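Local atomic coordinates of NAD-dependent epimerase/dehydratase (Bacteroides thetaiotaomicron, PDB entry 3DHN), a protein that probably binds NAD or NADP through a Rossmann-type fold and may act as an oxidoreductase or epimerase, its substrate being unestablished. Residues V91-I96 and L146-K151. Residues are numbered along the deposited sequence; the frame is centred on the assembly and turned at random.
Sequences VYLTII and LNFLMK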
loop_
_atom_site.group_PDB
_atom_site.type_symbol
_atom_site.label_atom_id
_atom_site.label_comp_id
_atom_site.label_asym_id
_atom_site.label_seq_id
_atom_site.Cartn_x
_atom_site.Cartn_y
_atom_site.Cartn_z
ATOM N N VAL A 91 6.964 -8.302 -10.871
ATOM C CA VAL A 91 7.606 -7.196 -10.164
ATOM C C VAL A 91 7.182 -7.127 -8.697
ATOM O O VAL A 91 7.993 -6.771 -7.836
ATOM C CB VAL A 91 7.302 -5.843 -10.836
ATOM C CG1 VAL A 91 7.831 -4.713 -9.979
ATOM C CG2 VAL A 91 7.947 -5.796 -12.216
ATOM N N TYR A 92 5.918 -7.448 -8.416
ATOM C CA TYR A 92 5.429 -7.434 -7.038
ATOM C C TYR A 92 6.262 -8.419 -6.222
ATOM O O TYR A 92 6.589 -8.163 -5.063
ATOM C CB TYR A 92 3.949 -7.843 -6.958
ATOM C CG TYR A 92 2.956 -6.817 -7.476
ATOM C CD1 TYR A 92 3.120 -5.459 -7.208
ATOM C CD2 TYR A 92 1.822 -7.215 -8.197
ATOM C CE1 TYR A 92 2.188 -4.521 -7.639
ATOM C CE2 TYR A 92 0.883 -6.286 -8.634
ATOM C CZ TYR A 92 1.072 -4.938 -8.350
ATOM O OH TYR A 92 0.155 -4.006 -8.788
ATOM N N LEU A 93 6.603 -9.547 -6.845
ATOM C CA LEU A 93 7.400 -10.588 -6.197
ATOM C C LEU A 93 8.833 -10.153 -5.926
ATOM O O LEU A 93 9.358 -10.372 -4.834
ATOM C CB LEU A 93 7.432 -11.857 -7.051
ATOM C CG LEU A 93 6.624 -13.068 -6.572
ATOM C CD1 LEU A 93 6.990 -14.281 -7.428
ATOM C CD2 LEU A 93 6.919 -13.360 -5.105
ATOM N N THR A 94 9.467 -9.557 -6.932
ATOM C CA THR A 94 10.847 -9.091 -6.809
ATOM C C THR A 94 11.006 -8.130 -5.635
ATOM O O THR A 94 12.018 -8.143 -4.941
ATOM C CB THR A 94 11.316 -8.378 -8.100
ATOM O OG1 THR A 94 11.262 -9.296 -9.200
ATOM C CG2 THR A 94 12.745 -7.871 -7.947
ATOM N N ILE A 95 9.998 -7.295 -5.417
ATOM C CA ILE A 95 10.039 -6.333 -4.323
ATOM C C ILE A 95 10.049 -6.989 -2.946
ATOM O O ILE A 95 10.927 -6.705 -2.127
ATOM C CB ILE A 95 8.848 -5.347 -4.409
ATOM C CG1 ILE A 95 9.017 -4.451 -5.639
ATOM C CG2 ILE A 95 8.773 -4.499 -3.142
ATOM C CD1 ILE A 95 7.807 -3.566 -5.944
ATOM N N ILE A 96 9.084 -7.866 -2.684
ATOM C CA ILE A 96 9.015 -8.517 -1.378
ATOM C C ILE A 96 10.214 -9.428 -1.146
ATOM O O ILE A 96 10.706 -9.544 -0.024
ATOM C CB ILE A 96 7.695 -9.320 -1.202
ATOM C CG1 ILE A 96 7.586 -9.811 0.246
ATOM C CG2 ILE A 96 7.654 -10.499 -2.164
ATOM C CD1 ILE A 96 6.189 -10.265 0.644
ATOM N N LEU A 146 -3.720 -13.163 -3.164
ATOM C CA LEU A 146 -4.347 -14.477 -3.067
ATOM C C LEU A 146 -3.438 -15.675 -3.327
ATOM O O LEU A 146 -3.506 -16.678 -2.610
ATOM C CB LEU A 146 -5.530 -14.539 -4.036
ATOM C CG LEU A 146 -6.980 -14.560 -3.544
ATOM C CD1 LEU A 146 -7.114 -13.939 -2.161
ATOM C CD2 LEU A 146 -7.841 -13.834 -4.569
ATOM N N ASN A 147 -2.588 -15.580 -4.345
ATOM C CA ASN A 147 -1.730 -16.707 -4.696
ATOM C C ASN A 147 -0.284 -16.653 -4.219
ATOM O O ASN A 147 0.441 -17.642 -4.341
ATOM C CB ASN A 147 -1.769 -16.928 -6.213
ATOM C CG ASN A 147 -3.185 -17.181 -6.737
ATOM O OD1 ASN A 147 -3.956 -17.942 -6.145
ATOM N ND2 ASN A 147 -3.523 -16.552 -7.858
ATOM N N PHE A 148 0.145 -15.514 -3.684
ATOM C CA PHE A 148 1.510 -15.401 -3.193
ATOM C C PHE A 148 1.606 -14.944 -1.743
ATOM O O PHE A 148 2.215 -15.625 -0.918
ATOM C CB PHE A 148 2.336 -14.463 -4.078
ATOM C CG PHE A 148 2.636 -15.024 -5.439
ATOM C CD1 PHE A 148 1.766 -14.806 -6.504
ATOM C CD2 PHE A 148 3.780 -15.790 -5.652
ATOM C CE1 PHE A 148 2.030 -15.341 -7.766
ATOM C CE2 PHE A 148 4.058 -16.332 -6.912
ATOM C CZ PHE A 148 3.183 -16.105 -7.970
ATOM N N LEU A 149 1.004 -13.803 -1.424
ATOM C CA LEU A 149 1.067 -13.299 -0.057
ATOM C C LEU A 149 0.464 -14.251 0.961
ATOM O O LEU A 149 1.009 -14.425 2.049
ATOM C CB LEU A 149 0.383 -11.932 0.056
ATOM C CG LEU A 149 1.200 -10.718 -0.407
ATOM C CD1 LEU A 149 0.448 -9.440 -0.050
ATOM C CD2 LEU A 149 2.572 -10.717 0.265
HETATM N N MSE A 150 -0.650 -14.880 0.606
HETATM C CA MSE A 150 -1.320 -15.798 1.518
HETATM C C MSE A 150 -0.496 -17.006 1.941
HETATM O O MSE A 150 -0.868 -17.704 2.879
HETATM C CB MSE A 150 -2.651 -16.266 0.923
HETATM C CG MSE A 150 -3.775 -15.250 1.050
HETATM SE SE MSE A 150 -4.123 -14.747 2.902
HETATM C CE MSE A 150 -5.373 -16.151 3.386
ATOM N N LYS A 151 0.624 -17.249 1.270
ATOM C CA LYS A 151 1.469 -18.388 1.616
ATOM C C LYS A 151 2.800 -17.974 2.231
ATOM O O LYS A 151 3.582 -18.824 2.644
ATOM C CB LYS A 151 1.726 -19.243 0.376
ATOM C CG LYS A 151 0.479 -19.922 -0.163
ATOM C CD LYS A 151 0.757 -20.586 -1.499
ATOM C CE LYS A 151 -0.531 -20.864 -2.246
ATOM N NZ LYS A 151 -0.310 -20.717 -3.706
#
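The aromatic ring of F148 meets the forked end of L93 along one flank, the CD2-CE2 side, and the approach is oblique. L93 CD1 comes nearest, 3.6 Å from F148 CE2, while L93 CG and CD2 each stand about 4.0 Å from F148 CD2, so the whole isopropyl group rests against that flank. The two side chains cross at about a right angle. With CB facing helix 87-101 and CG anti to the carbonyl carbon (chi1 -70°), the ring of F148 is carried to L93. One turn on from L93, a second and more deeply buried pair repeats the theme with methyls alone: I96 CD1 touches L149 CD2 at 3.7 Å. Here CG1 of I96 is anti to the backbone N (chi1 -172°), which stretches the chain out toward the neighbouring helix. The pairs exemplify the packing of neighbouring helices on one face of a Rossmann-type sheet, I96 resting on F107 of parallel strand 106-110 and L149 on W157 and F159 of parallel strand 156-161. F144, earlier on helix 135-149, touches both L93 and L149 and links the two pairs. With an alanine in place of L93, the CD2-CE2 flank of F148 would probably lose the contacts of CG, CD1 and CD2, and the ring would probably be freer to turn. Between these two segments the chemistry is wholly apolar, which implies joining by van der Waals contact and exclusion of water, with no directional bond to fix the angle, the I96-L149 pair lying buried and F148 exposed.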